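Long-range contacts in MaoC family protein (Mycobacterium tuberculosis H37Rv, PDB 3KHP), which probably catalyses the reversible dehydration of (3R)-hydroxyacyl thioesters to enoyl thioesters, as a hydratase 2-type member of the MaoC family: residues Leu46-Gly51 with Leu74-Val79; Ala97-Gly102 with Thr156-Val161; Asp197-Tyr202 with Ile228-Cys233; Gly223-Ile228 with Pro264-Glu269; Arg260-Val265 with Val300-Ala305. One frame throughout, in Å; residues are numbered along the deposited sequence.

Interaction 1. Residues Leu46-Gly51 with Leu74-Val79; sequences LLYAIG and LPTYAV
Tyr48 reaches out from helix 42-51 and sets its whole side chain against Thr76 and Tyr77, in the turn that leads into helix 78-81. The aromatic contact is a T-shaped pair. The edge of Tyr77 points at a face of Tyr48, with ring centroids 5.2 Å apart and planes at 72°. The nearest atoms are Tyr48 CG and Tyr77 CD1, at 3.5 Å, and CD1 sits toward the rim of the Tyr48 ring. Tyr77 also brings its backbone over that ring. Its CA lies 4.2 Å from the Tyr48 ring centroid, a CH-pi contact.

The polar contact is at the far end of the ring. Tyr48 OH and the hydroxyl of Thr76 form a hydrogen bond in the plane of the phenol, and either could be the donor. The modelled 2.4 Å between Tyr48 OH and Thr76 OG1 is doubtful as an exact length. Thr76 holds OG1 between its own backbone N and carbonyl carbon (chi1 64°), which turns it to the phenol.

Apolar packing completes the contact. Leu74 CB lies 4.2 Å from Tyr48 CE2. Leu74 CD1 lies 4.3 Å from Ala49 CB, and both side chains also touch Phe61. Every touching residue is buried. The phenol oxygen therefore has a polar partner inside the core. That bond fixes where the phenol end lies, and Tyr77 on one face probably limits turning of the ring.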
# COMPACT_ATOMS: atom_id res chain seq x y z
N LEU A 46 7.58 -1.25 4.69
CA LEU A 46 7.71 -1.11 3.26
C LEU A 46 6.44 -0.49 2.68
O LEU A 46 6.50 0.49 1.93
CB LEU A 46 7.97 -2.49 2.62
CG LEU A 46 9.34 -3.14 2.92
CD1 LEU A 46 9.33 -4.59 2.56
CD2 LEU A 46 10.51 -2.37 2.28
N LEU A 47 5.28 -1.06 3.03
CA LEU A 47 4.01 -0.55 2.52
C LEU A 47 3.78 0.91 2.87
O LEU A 47 3.20 1.67 2.06
CB LEU A 47 2.84 -1.40 3.06
CG LEU A 47 1.46 -1.05 2.51
CD1 LEU A 47 1.46 -0.93 1.01
CD2 LEU A 47 0.41 -2.09 2.97
N TYR A 48 4.22 1.30 4.06
CA TYR A 48 4.07 2.68 4.55
C TYR A 48 4.94 3.57 3.68
O TYR A 48 4.49 4.61 3.21
CB TYR A 48 4.48 2.81 6.03
CG TYR A 48 4.55 4.25 6.50
CD1 TYR A 48 3.40 4.91 6.94
CD2 TYR A 48 5.73 4.95 6.51
CE1 TYR A 48 3.44 6.25 7.30
CE2 TYR A 48 5.76 6.29 6.91
CZ TYR A 48 4.62 6.91 7.33
OH TYR A 48 4.65 8.21 7.74
N ALA A 49 6.21 3.19 3.51
CA ALA A 49 7.12 3.94 2.65
C ALA A 49 6.49 4.21 1.26
O ALA A 49 6.51 5.32 0.80
CB ALA A 49 8.47 3.20 2.48
N ILE A 50 5.98 3.18 0.60
CA ILE A 50 5.37 3.38 -0.73
C ILE A 50 4.15 4.27 -0.56
O ILE A 50 3.92 5.13 -1.36
CB ILE A 50 4.98 2.05 -1.38
CG1 ILE A 50 6.24 1.25 -1.76
CG2 ILE A 50 4.11 2.27 -2.61
CD1 ILE A 50 5.96 -0.30 -1.89
N GLY A 51 3.43 4.08 0.55
CA GLY A 51 2.30 4.92 0.92
C GLY A 51 2.61 6.40 0.91
O GLY A 51 1.79 7.19 0.47
N LEU A 74 10.99 5.03 7.77
CA LEU A 74 10.82 6.47 7.90
C LEU A 74 10.39 6.85 9.32
O LEU A 74 9.64 6.10 9.99
CB LEU A 74 9.85 7.01 6.87
CG LEU A 74 10.32 6.86 5.44
CD1 LEU A 74 9.16 6.99 4.49
CD2 LEU A 74 11.41 7.81 5.14
N PRO A 75 10.91 7.96 9.85
CA PRO A 75 10.60 8.25 11.26
C PRO A 75 9.15 8.66 11.43
O PRO A 75 8.58 8.44 12.50
CB PRO A 75 11.58 9.37 11.63
CG PRO A 75 12.00 9.98 10.34
CD PRO A 75 11.97 8.83 9.33
N THR A 76 8.54 9.19 10.38
CA THR A 76 7.12 9.49 10.44
C THR A 76 6.26 8.25 10.59
O THR A 76 5.06 8.36 10.86
CB THR A 76 6.60 10.25 9.24
OG1 THR A 76 6.74 9.44 8.08
CG2 THR A 76 7.28 11.59 9.10
N TYR A 77 6.87 7.06 10.44
CA TYR A 77 6.15 5.82 10.79
C TYR A 77 5.70 5.83 12.28
O TYR A 77 4.84 5.06 12.65
CB TYR A 77 6.97 4.57 10.43
CG TYR A 77 6.21 3.28 10.55
CD1 TYR A 77 5.16 2.98 9.67
CD2 TYR A 77 6.49 2.38 11.57
CE1 TYR A 77 4.42 1.81 9.81
CE2 TYR A 77 5.74 1.20 11.73
CZ TYR A 77 4.72 0.92 10.83
OH TYR A 77 3.99 -0.22 10.98
N ALA A 78 6.25 6.69 13.12
CA ALA A 78 5.78 6.78 14.52
C ALA A 78 4.27 7.06 14.61
O ALA A 78 3.64 6.64 15.54
CB ALA A 78 6.53 7.82 15.30
N VAL A 79 3.70 7.73 13.63
CA VAL A 79 2.27 8.00 13.66
C VAL A 79 1.41 6.77 13.49
O VAL A 79 0.26 6.77 13.93
CB VAL A 79 1.85 9.10 12.68
CG1 VAL A 79 2.65 10.41 12.96
CG2 VAL A 79 1.95 8.64 11.24

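Interaction 2. Residues Ala97-Gly102 with Thr156-Val161; sequences AALLHG and TLTTLV
The carbonyl oxygen of Ala98 accepts from two waters, and both lead on to Val161. The first water is 2.9 Å from Ala98 O. It also donates to Leu100 O and accepts from the backbone of Val161, at 2.8 Å from Val161 N. The second water donates to Ala98 O and to Val161 O, the latter at 3.1 Å. No direct hydrogen bond joins the two segments.

The loop is shaped by a type II beta turn from Leu99 to Gly102, closed by Gly102 N to Leu99 O at 2.7 Å. This turn stands just before strand 103-108, which pairs with strand 152-162 in the hotdog sheet. Gly102 already lies close to the strand, its CA 3.1 Å from Thr159 O.

Leu99 leads the buried packing. Its CD2 branch meets Thr158 CG2 at 3.6 Å, the two side chains crossing at about a right angle. The same CD2 touches Leu160 CD2 more loosely, at 4.2 Å. Thr158 has CG2 anti to its backbone N, which turns the methyl to the leucine, while its OG1 bonds to Gln104. Toward the surface, Val161 CG2 rests on the backbone of His101, 3.3 Å from His101 O.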
# COMPACT_ATOMS: atom_id res chain seq x y z
N ALA A 97 -8.55 11.71 14.64
CA ALA A 97 -7.68 11.81 13.46
C ALA A 97 -8.01 12.97 12.48
O ALA A 97 -7.33 13.13 11.49
CB ALA A 97 -7.67 10.46 12.70
N ALA A 98 -9.03 13.79 12.78
CA ALA A 98 -9.36 14.96 11.94
C ALA A 98 -8.35 16.08 12.17
O ALA A 98 -8.55 16.94 13.01
CB ALA A 98 -10.83 15.46 12.20
N LEU A 99 -7.28 16.08 11.40
CA LEU A 99 -6.10 16.93 11.69
C LEU A 99 -6.10 18.33 11.13
O LEU A 99 -5.24 19.12 11.46
CB LEU A 99 -4.83 16.21 11.24
CG LEU A 99 -4.44 15.03 12.13
CD1 LEU A 99 -3.45 14.16 11.41
CD2 LEU A 99 -3.87 15.52 13.47
N LEU A 100 -7.07 18.67 10.29
CA LEU A 100 -7.13 20.01 9.71
C LEU A 100 -7.14 21.15 10.72
O LEU A 100 -7.90 21.15 11.67
CB LEU A 100 -8.34 20.12 8.79
CG LEU A 100 -8.28 21.34 7.84
CD1 LEU A 100 -6.97 21.37 7.02
CD2 LEU A 100 -9.54 21.36 6.92
N HIS A 101 -6.26 22.13 10.51
CA HIS A 101 -5.98 23.22 11.46
C HIS A 101 -5.21 22.74 12.68
O HIS A 101 -4.69 23.55 13.44
CB HIS A 101 -7.26 23.95 11.87
CG HIS A 101 -8.14 24.28 10.72
ND1 HIS A 101 -7.87 25.32 9.86
CD2 HIS A 101 -9.26 23.68 10.24
CE1 HIS A 101 -8.79 25.37 8.91
NE2 HIS A 101 -9.65 24.38 9.12
N GLY A 102 -5.13 21.43 12.84
CA GLY A 102 -4.41 20.82 13.92
C GLY A 102 -2.94 20.64 13.58
O GLY A 102 -2.48 21.15 12.58
N THR A 156 4.69 10.83 20.34
CA THR A 156 3.89 11.54 19.37
C THR A 156 3.03 12.58 20.03
O THR A 156 2.63 12.44 21.19
CB THR A 156 3.03 10.55 18.55
OG1 THR A 156 2.24 9.74 19.43
CG2 THR A 156 3.91 9.63 17.74
N LEU A 157 2.73 13.64 19.30
CA LEU A 157 1.85 14.65 19.79
C LEU A 157 0.85 15.03 18.70
O LEU A 157 1.22 15.53 17.65
CB LEU A 157 2.67 15.86 20.26
CG LEU A 157 1.90 16.87 21.11
CD1 LEU A 157 1.70 16.29 22.52
CD2 LEU A 157 2.61 18.29 21.15
N THR A 158 -0.43 14.82 18.98
CA THR A 158 -1.49 15.16 18.07
C THR A 158 -2.33 16.27 18.69
O THR A 158 -2.90 16.09 19.77
CB THR A 158 -2.32 13.92 17.76
OG1 THR A 158 -1.44 12.91 17.26
CG2 THR A 158 -3.44 14.20 16.78
N THR A 159 -2.36 17.41 18.02
CA THR A 159 -3.12 18.58 18.43
C THR A 159 -4.35 18.71 17.53
O THR A 159 -4.22 18.84 16.31
CB THR A 159 -2.26 19.81 18.31
OG1 THR A 159 -1.11 19.67 19.16
CG2 THR A 159 -3.04 21.07 18.70
N LEU A 160 -5.53 18.63 18.14
CA LEU A 160 -6.80 18.68 17.43
C LEU A 160 -7.53 20.00 17.65
O LEU A 160 -7.61 20.50 18.77
CB LEU A 160 -7.66 17.53 17.89
CG LEU A 160 -7.03 16.16 17.73
CD1 LEU A 160 -7.80 15.15 18.56
CD2 LEU A 160 -6.97 15.76 16.25
N VAL A 161 -8.01 20.59 16.57
CA VAL A 161 -8.81 21.80 16.70
C VAL A 161 -10.25 21.41 16.47
O VAL A 161 -10.61 20.86 15.41
CB VAL A 161 -8.39 22.88 15.72
CG1 VAL A 161 -9.32 24.09 15.85
CG2 VAL A 161 -6.88 23.28 15.93
O HOH W 1 -7.47 19.45 14.06
O HOH W 2 -10.50 17.76 14.92

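Interaction 3. Residues Asp197-Tyr202 with Ile228-Cys233; sequences DQALIY and ILHGLC
Gln198 and Ala199 pack on Leu229. They lie on the short helix 198-202, which meets the start of helix 231-245, the long helix of the second hotdog unit. The chain after Tyr202 runs into the loop with Asp207 and His212, which carries the sequence signature of hydratase 2 proteins.

Gln198 extends past Leu229, and its NE2 comes to 3.7 Å from Cys233 SG. Its amide is held at both ends by other residues: NE2 donates to Gly51 O, and OE1 accepts from Arg195 N. Ala199 fills the next place. Its CB lies 3.9 Å from Leu229 CD1 and 4.0 Å from His230 ND1.

Tyr202 carries most of the contact. CG is anti to the backbone N (chi1 -179°), and the ring meets His230 with its edge and Cys233 with a face. With His230 it makes a T-shaped pair, planes at 66°. Tyr202 CD2 stands over the centre of the imidazole face, 3.4 Å from His230 CG. The imidazole is fixed further by NE2 donating to Asp207 O and by stacking on His212. Over a face of the Tyr202 ring, Cys233 CB sits 3.8 Å from the centroid, a CH-pi contact, with SG placed obliquely beside it. At the phenol end, a water lies 2.8 Å from Tyr202 OH and donates to Leu232 O at 2.6 Å.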
# COMPACT_ATOMS: atom_id res chain seq x y z
N ASP A 197 -3.54 7.98 -7.43
CA ASP A 197 -4.04 6.87 -6.64
C ASP A 197 -3.33 6.69 -5.31
O ASP A 197 -3.46 5.66 -4.68
CB ASP A 197 -3.95 5.58 -7.46
CG ASP A 197 -2.50 5.19 -7.81
OD1 ASP A 197 -1.56 5.99 -7.51
OD2 ASP A 197 -2.32 4.11 -8.42
N GLN A 198 -2.59 7.69 -4.85
CA GLN A 198 -1.76 7.47 -3.68
C GLN A 198 -2.53 7.16 -2.39
O GLN A 198 -2.09 6.37 -1.58
CB GLN A 198 -0.81 8.62 -3.44
CG GLN A 198 0.31 8.25 -2.50
CD GLN A 198 1.57 9.08 -2.72
OE1 GLN A 198 1.89 9.48 -3.86
NE2 GLN A 198 2.25 9.40 -1.63
N ALA A 199 -3.68 7.76 -2.19
CA ALA A 199 -4.44 7.52 -0.99
C ALA A 199 -4.88 6.06 -0.88
O ALA A 199 -4.99 5.51 0.23
CB ALA A 199 -5.62 8.49 -0.91
N LEU A 200 -5.13 5.42 -2.03
CA LEU A 200 -5.49 4.01 -2.06
C LEU A 200 -4.42 3.10 -1.54
O LEU A 200 -4.76 2.04 -1.00
CB LEU A 200 -5.91 3.54 -3.47
CG LEU A 200 -7.07 4.24 -4.20
CD1 LEU A 200 -7.32 3.67 -5.55
CD2 LEU A 200 -8.34 4.27 -3.40
N ILE A 201 -3.14 3.46 -1.67
CA ILE A 201 -2.11 2.64 -1.03
C ILE A 201 -1.88 3.14 0.40
O ILE A 201 -1.64 2.36 1.32
CB ILE A 201 -0.76 2.66 -1.69
CG1 ILE A 201 -0.78 3.26 -3.10
CG2 ILE A 201 -0.16 1.25 -1.66
CD1 ILE A 201 -2.02 2.83 -4.21
N TYR A 202 -1.88 4.46 0.56
CA TYR A 202 -1.59 5.01 1.89
C TYR A 202 -2.59 4.52 2.97
O TYR A 202 -2.19 4.26 4.14
CB TYR A 202 -1.49 6.55 1.90
CG TYR A 202 -1.17 6.99 3.29
CD1 TYR A 202 0.13 6.92 3.77
CD2 TYR A 202 -2.17 7.35 4.17
CE1 TYR A 202 0.43 7.27 5.05
CE2 TYR A 202 -1.89 7.68 5.46
CZ TYR A 202 -0.58 7.63 5.90
OH TYR A 202 -0.27 7.93 7.20
N ILE A 228 -9.60 13.69 -0.64
CA ILE A 228 -8.40 14.43 -0.32
C ILE A 228 -7.37 13.42 0.16
O ILE A 228 -7.71 12.36 0.66
CB ILE A 228 -8.65 15.53 0.73
CG1 ILE A 228 -9.03 14.91 2.08
CG2 ILE A 228 -9.72 16.49 0.25
CD1 ILE A 228 -9.29 15.93 3.21
N LEU A 229 -6.10 13.73 -0.06
CA LEU A 229 -5.05 12.91 0.48
C LEU A 229 -5.05 13.00 2.02
O LEU A 229 -5.31 14.07 2.59
CB LEU A 229 -3.71 13.39 -0.07
CG LEU A 229 -2.53 12.46 0.17
CD1 LEU A 229 -2.74 11.11 -0.58
CD2 LEU A 229 -1.25 13.12 -0.23
N HIS A 230 -4.73 11.91 2.67
CA HIS A 230 -4.59 11.88 4.14
C HIS A 230 -3.58 12.94 4.55
O HIS A 230 -2.50 12.98 3.95
CB HIS A 230 -4.02 10.57 4.63
CG HIS A 230 -4.85 9.36 4.32
ND1 HIS A 230 -5.03 8.87 3.04
CD2 HIS A 230 -5.44 8.47 5.15
CE1 HIS A 230 -5.73 7.74 3.10
NE2 HIS A 230 -6.00 7.48 4.37
N GLY A 231 -3.90 13.77 5.57
CA GLY A 231 -2.95 14.71 6.15
C GLY A 231 -1.63 14.04 6.60
O GLY A 231 -0.52 14.57 6.38
N LEU A 232 -1.74 12.87 7.21
CA LEU A 232 -0.55 12.16 7.63
C LEU A 232 0.29 11.68 6.43
O LEU A 232 1.51 11.48 6.58
CB LEU A 232 -0.90 11.04 8.59
CG LEU A 232 -1.37 11.56 9.97
CD1 LEU A 232 -1.79 10.41 10.86
CD2 LEU A 232 -0.25 12.45 10.66
N CYS A 233 -0.33 11.53 5.25
CA CYS A 233 0.42 11.12 4.09
C CYS A 233 1.30 12.30 3.64
O CYS A 233 2.50 12.14 3.46
CB CYS A 233 -0.48 10.66 2.97
SG CYS A 233 0.42 10.17 1.51
O HOH W 3 2.17 9.25 7.81

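Interaction 4. Residues Gly223-Ile228 with Pro264-Glu269; sequences GFPKPI and PVFPGE
Phe266 and Ile228 form the middle of a contact between two irregular loops, both rich in proline. The apolar packing is a small cluster at the surface. Ile228 CG2 touches the ring of Phe266 at CE1, 3.8 Å away, and Pro264 CB at 4.2 Å. The same methyl lies over the centre of the Phe224 ring. Ile228 CG1 takes the position between backbone N and carbonyl carbon (chi1 66°), which places CG2 anti to the carbonyl carbon and among these groups. Phe224 closes the cluster, with CE1 3.9 Å from Pro264 CG. Pro225 adds a looser touch on Phe266.

Carbonyl oxygens meet C-H groups at close range. Lys226 O lies in the plane of the Phe266 ring, at its edge, 3.6 Å from Phe266 CE1. Pro227 O is 3.3 Å from Pro267 CD. Lys226 NZ stands above the Phe266 ring at a long distance, so any cation-pi attraction is weak.

The hydrogen bonds are within segment 264-269. A type II turn from Phe266 to Glu269 is closed by Glu269 N to Phe266 O. Phe266 N donates almost straight (178°) to Glu269 OE1, at 2.9 Å, from above the carboxylate plane. Glu269 OE2 also makes a salt bridge with Arg298, so the carboxylate is held at both oxygens.

Segment 223-228 links helix 215-220 to helix 231-245. Segment 264-269 links strand 254-261 to strand 271-279. The contact joins these two connections at the surface, about 18 Å from the chain's centre to its own centre, and a backbone bond of Val265 to Leu229 ties it to the start of helix 231-245.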
# COMPACT_ATOMS: atom_id res chain seq x y z
N GLY A 223 -17.82 17.55 1.03
CA GLY A 223 -17.93 18.77 0.23
C GLY A 223 -16.81 19.07 -0.77
O GLY A 223 -16.77 20.20 -1.31
N PHE A 224 -15.95 18.07 -1.03
CA PHE A 224 -14.77 18.24 -1.86
C PHE A 224 -15.03 17.70 -3.27
O PHE A 224 -15.75 16.71 -3.46
CB PHE A 224 -13.58 17.44 -1.29
CG PHE A 224 -13.05 17.95 0.02
CD1 PHE A 224 -12.30 19.10 0.08
CD2 PHE A 224 -13.26 17.25 1.17
CE1 PHE A 224 -11.80 19.56 1.29
CE2 PHE A 224 -12.78 17.68 2.37
CZ PHE A 224 -12.04 18.83 2.45
N PRO A 225 -14.37 18.29 -4.27
CA PRO A 225 -14.57 17.84 -5.64
C PRO A 225 -14.16 16.40 -5.84
O PRO A 225 -14.72 15.68 -6.70
CB PRO A 225 -13.62 18.76 -6.46
CG PRO A 225 -13.38 19.95 -5.57
CD PRO A 225 -13.48 19.45 -4.16
N LYS A 226 -13.13 16.02 -5.07
CA LYS A 226 -12.61 14.69 -5.05
C LYS A 226 -11.98 14.32 -3.69
O LYS A 226 -11.73 15.15 -2.83
CB LYS A 226 -11.64 14.49 -6.21
CG LYS A 226 -11.11 15.78 -6.83
CD LYS A 226 -10.17 15.47 -8.04
CE LYS A 226 -9.20 16.66 -8.33
NZ LYS A 226 -9.87 18.01 -8.52
N PRO A 227 -11.77 13.03 -3.47
CA PRO A 227 -11.20 12.66 -2.18
C PRO A 227 -9.88 13.38 -1.91
O PRO A 227 -9.13 13.66 -2.83
CB PRO A 227 -11.01 11.16 -2.30
CG PRO A 227 -11.87 10.73 -3.43
CD PRO A 227 -11.99 11.88 -4.36
N ILE A 228 -9.60 13.69 -0.64
CA ILE A 228 -8.40 14.43 -0.32
C ILE A 228 -7.37 13.42 0.16
O ILE A 228 -7.71 12.36 0.66
CB ILE A 228 -8.65 15.53 0.73
CG1 ILE A 228 -9.03 14.91 2.08
CG2 ILE A 228 -9.72 16.49 0.25
CD1 ILE A 228 -9.29 15.93 3.21
N PRO A 264 -6.07 21.31 2.63
CA PRO A 264 -6.05 19.95 2.12
C PRO A 264 -5.20 19.79 0.87
O PRO A 264 -4.95 20.76 0.16
CB PRO A 264 -7.53 19.65 1.83
CG PRO A 264 -8.27 20.88 2.12
CD PRO A 264 -7.35 21.99 2.39
N VAL A 265 -4.80 18.56 0.61
CA VAL A 265 -4.06 18.20 -0.59
C VAL A 265 -4.88 17.22 -1.40
O VAL A 265 -5.59 16.35 -0.84
CB VAL A 265 -2.69 17.56 -0.22
CG1 VAL A 265 -2.05 16.90 -1.44
CG2 VAL A 265 -1.77 18.60 0.40
N PHE A 266 -4.78 17.30 -2.72
CA PHE A 266 -5.43 16.25 -3.51
C PHE A 266 -4.39 15.28 -4.05
O PHE A 266 -3.32 15.71 -4.42
CB PHE A 266 -6.28 16.88 -4.61
CG PHE A 266 -7.35 17.76 -4.07
CD1 PHE A 266 -8.60 17.22 -3.75
CD2 PHE A 266 -7.12 19.11 -3.85
CE1 PHE A 266 -9.62 18.04 -3.23
CE2 PHE A 266 -8.15 19.93 -3.33
CZ PHE A 266 -9.39 19.38 -3.03
N PRO A 267 -4.69 13.98 -4.07
CA PRO A 267 -3.66 13.08 -4.62
C PRO A 267 -3.40 13.43 -6.08
O PRO A 267 -4.35 13.75 -6.83
CB PRO A 267 -4.26 11.69 -4.47
CG PRO A 267 -5.56 11.85 -3.69
CD PRO A 267 -5.93 13.28 -3.68
N GLY A 268 -2.11 13.46 -6.43
CA GLY A 268 -1.67 13.87 -7.76
C GLY A 268 -0.94 15.19 -7.72
O GLY A 268 -0.17 15.52 -8.62
N GLU A 269 -1.16 15.97 -6.67
CA GLU A 269 -0.49 17.28 -6.54
C GLU A 269 0.93 17.10 -6.06
O GLU A 269 1.25 16.14 -5.39
CB GLU A 269 -1.26 18.21 -5.60
CG GLU A 269 -2.59 18.64 -6.12
CD GLU A 269 -3.25 19.69 -5.24
OE1 GLU A 269 -3.40 19.46 -4.02
OE2 GLU A 269 -3.65 20.74 -5.80

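Interaction 5. Residues Arg260-Val265 with Val300-Ala305; sequences RFTKPV and VLDDGA
Arg260 grips Asp303 side-on with two nitrogens, both on one oxygen. NE is 2.7 Å from Asp303 OD2 and NH2 is 2.9 Å from it, with the oxygen in the guanidinium plane. The arginine chain bends at chi3 (59°) to bring this edge round. Asp302 OD2 is near Arg260 NH2 but well out of the guanidinium plane, so only the charges interact. Asp302 OD1 accepts from Asp303 N at the corner.

The backbones pair antiparallel. Arg260 and Asp302 form a hydrogen-bonded pair, with Arg260 N to Asp302 O at 2.8 Å and Asp302 N to Arg260 O at 2.9 Å. Further on, Thr262 N donates to Val300 O. A water also donates to Val300 O and to Lys263 O. A classic beta bulge lies at Val300 and Leu301, which both face Thr287.

On one face Phe261 and Leu301 lie side by side, with Phe261 CD1 3.4 Å from Leu301 CD2. Beyond the bridged residues, Val300 CG1 meets Val265 CG2 at 3.7 Å.

Leu301 also touches Thr234 and Ala238 of helix 231-245, which packs on this face. In the sheet, strand 254-261 lies between strands 103-108 and 298-308, and strand 298-308 has strand 282-289 on its other side.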
# COMPACT_ATOMS: atom_id res chain seq x y z
N ARG A 260 1.86 21.99 11.33
CA ARG A 260 0.45 22.34 11.37
C ARG A 260 -0.22 22.13 10.01
O ARG A 260 0.28 22.59 9.01
CB ARG A 260 0.30 23.80 11.79
CG ARG A 260 -1.16 24.24 12.02
CD ARG A 260 -1.23 25.49 12.93
NE ARG A 260 -0.50 26.62 12.39
CZ ARG A 260 -0.98 27.52 11.52
NH1 ARG A 260 -2.22 27.43 11.05
NH2 ARG A 260 -0.22 28.53 11.12
N PHE A 261 -1.36 21.44 9.99
CA PHE A 261 -2.10 21.18 8.76
C PHE A 261 -3.02 22.33 8.41
O PHE A 261 -4.01 22.54 9.11
CB PHE A 261 -2.92 19.90 8.91
CG PHE A 261 -2.08 18.71 9.21
CD1 PHE A 261 -1.50 17.98 8.19
CD2 PHE A 261 -1.82 18.35 10.51
CE1 PHE A 261 -0.72 16.91 8.46
CE2 PHE A 261 -1.03 17.26 10.79
CZ PHE A 261 -0.47 16.54 9.77
N THR A 262 -2.73 23.05 7.32
CA THR A 262 -3.43 24.30 7.04
C THR A 262 -4.50 24.16 5.98
O THR A 262 -5.57 24.75 6.09
CB THR A 262 -2.45 25.42 6.61
OG1 THR A 262 -1.46 24.92 5.69
CG2 THR A 262 -1.78 26.07 7.85
N LYS A 263 -4.18 23.42 4.92
CA LYS A 263 -5.11 23.19 3.83
C LYS A 263 -4.99 21.78 3.25
O LYS A 263 -3.98 21.11 3.40
CB LYS A 263 -4.88 24.21 2.75
CG LYS A 263 -5.25 25.61 3.18
CD LYS A 263 -5.22 26.54 2.00
CE LYS A 263 -5.71 27.95 2.37
NZ LYS A 263 -5.50 28.85 1.17
N PRO A 264 -6.07 21.31 2.63
CA PRO A 264 -6.05 19.95 2.12
C PRO A 264 -5.20 19.79 0.87
O PRO A 264 -4.95 20.76 0.16
CB PRO A 264 -7.53 19.65 1.83
CG PRO A 264 -8.27 20.88 2.12
CD PRO A 264 -7.35 21.99 2.39
N VAL A 265 -4.80 18.56 0.61
CA VAL A 265 -4.06 18.20 -0.59
C VAL A 265 -4.88 17.22 -1.40
O VAL A 265 -5.59 16.35 -0.84
CB VAL A 265 -2.69 17.56 -0.22
CG1 VAL A 265 -2.05 16.90 -1.44
CG2 VAL A 265 -1.77 18.60 0.40
N VAL A 300 0.24 24.03 2.66
CA VAL A 300 -0.54 22.90 3.23
C VAL A 300 -0.01 22.40 4.55
O VAL A 300 -0.77 21.85 5.34
CB VAL A 300 -0.71 21.75 2.22
CG1 VAL A 300 -1.46 22.25 1.02
CG2 VAL A 300 0.64 21.17 1.77
N LEU A 301 1.30 22.56 4.79
CA LEU A 301 1.92 22.35 6.11
C LEU A 301 2.67 23.61 6.46
O LEU A 301 3.47 24.11 5.66
CB LEU A 301 2.93 21.20 6.15
CG LEU A 301 2.50 19.77 5.83
CD1 LEU A 301 3.73 18.84 5.90
CD2 LEU A 301 1.35 19.29 6.76
N ASP A 302 2.42 24.10 7.66
CA ASP A 302 3.00 25.34 8.11
C ASP A 302 3.62 25.06 9.46
O ASP A 302 3.41 23.98 10.04
CB ASP A 302 1.93 26.43 8.20
CG ASP A 302 2.50 27.86 7.94
OD1 ASP A 302 3.69 28.09 8.16
OD2 ASP A 302 1.72 28.77 7.56
N ASP A 303 4.38 26.04 9.92
CA ASP A 303 5.04 25.99 11.20
C ASP A 303 5.85 24.72 11.39
O ASP A 303 5.92 24.19 12.49
CB ASP A 303 4.02 26.17 12.31
CG ASP A 303 3.26 27.50 12.20
OD1 ASP A 303 3.83 28.53 11.77
OD2 ASP A 303 2.09 27.50 12.56
N GLY A 304 6.51 24.27 10.34
CA GLY A 304 7.33 23.07 10.42
C GLY A 304 8.59 23.32 11.21
O GLY A 304 9.22 24.35 11.05
N ALA A 305 8.96 22.36 12.05
CA ALA A 305 10.13 22.44 12.91
C ALA A 305 10.78 21.08 12.92
O ALA A 305 10.09 20.06 13.02
CB ALA A 305 9.70 22.84 14.35
O HOH W 4 -2.61 19.45 4.99

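The five contacts follow the two halves of a double hotdog fold. Interactions 1 and 2 come first along the chain, in the N-terminal half. Interactions 3 and 4 lie in the C-terminal half and cross in sequence, sharing Ile228. Segment 260-265 of interaction 5 overlaps segment 264-269 of interaction 4 at Pro264 and Val265. Interactions 2 and 5, centres about 11 Å apart, join through backbone bonds of His101 and Gly102 to Phe261 in one continuous sheet. Interactions 1 and 3, centres about 12 Å apart, meet where Gly51 O faces Gln198 NE2, and both touch the second subunit. Leu99 and Leu232 bring interactions 2 and 3 together. The two halves thus pack as one body, through shared sheet and helices.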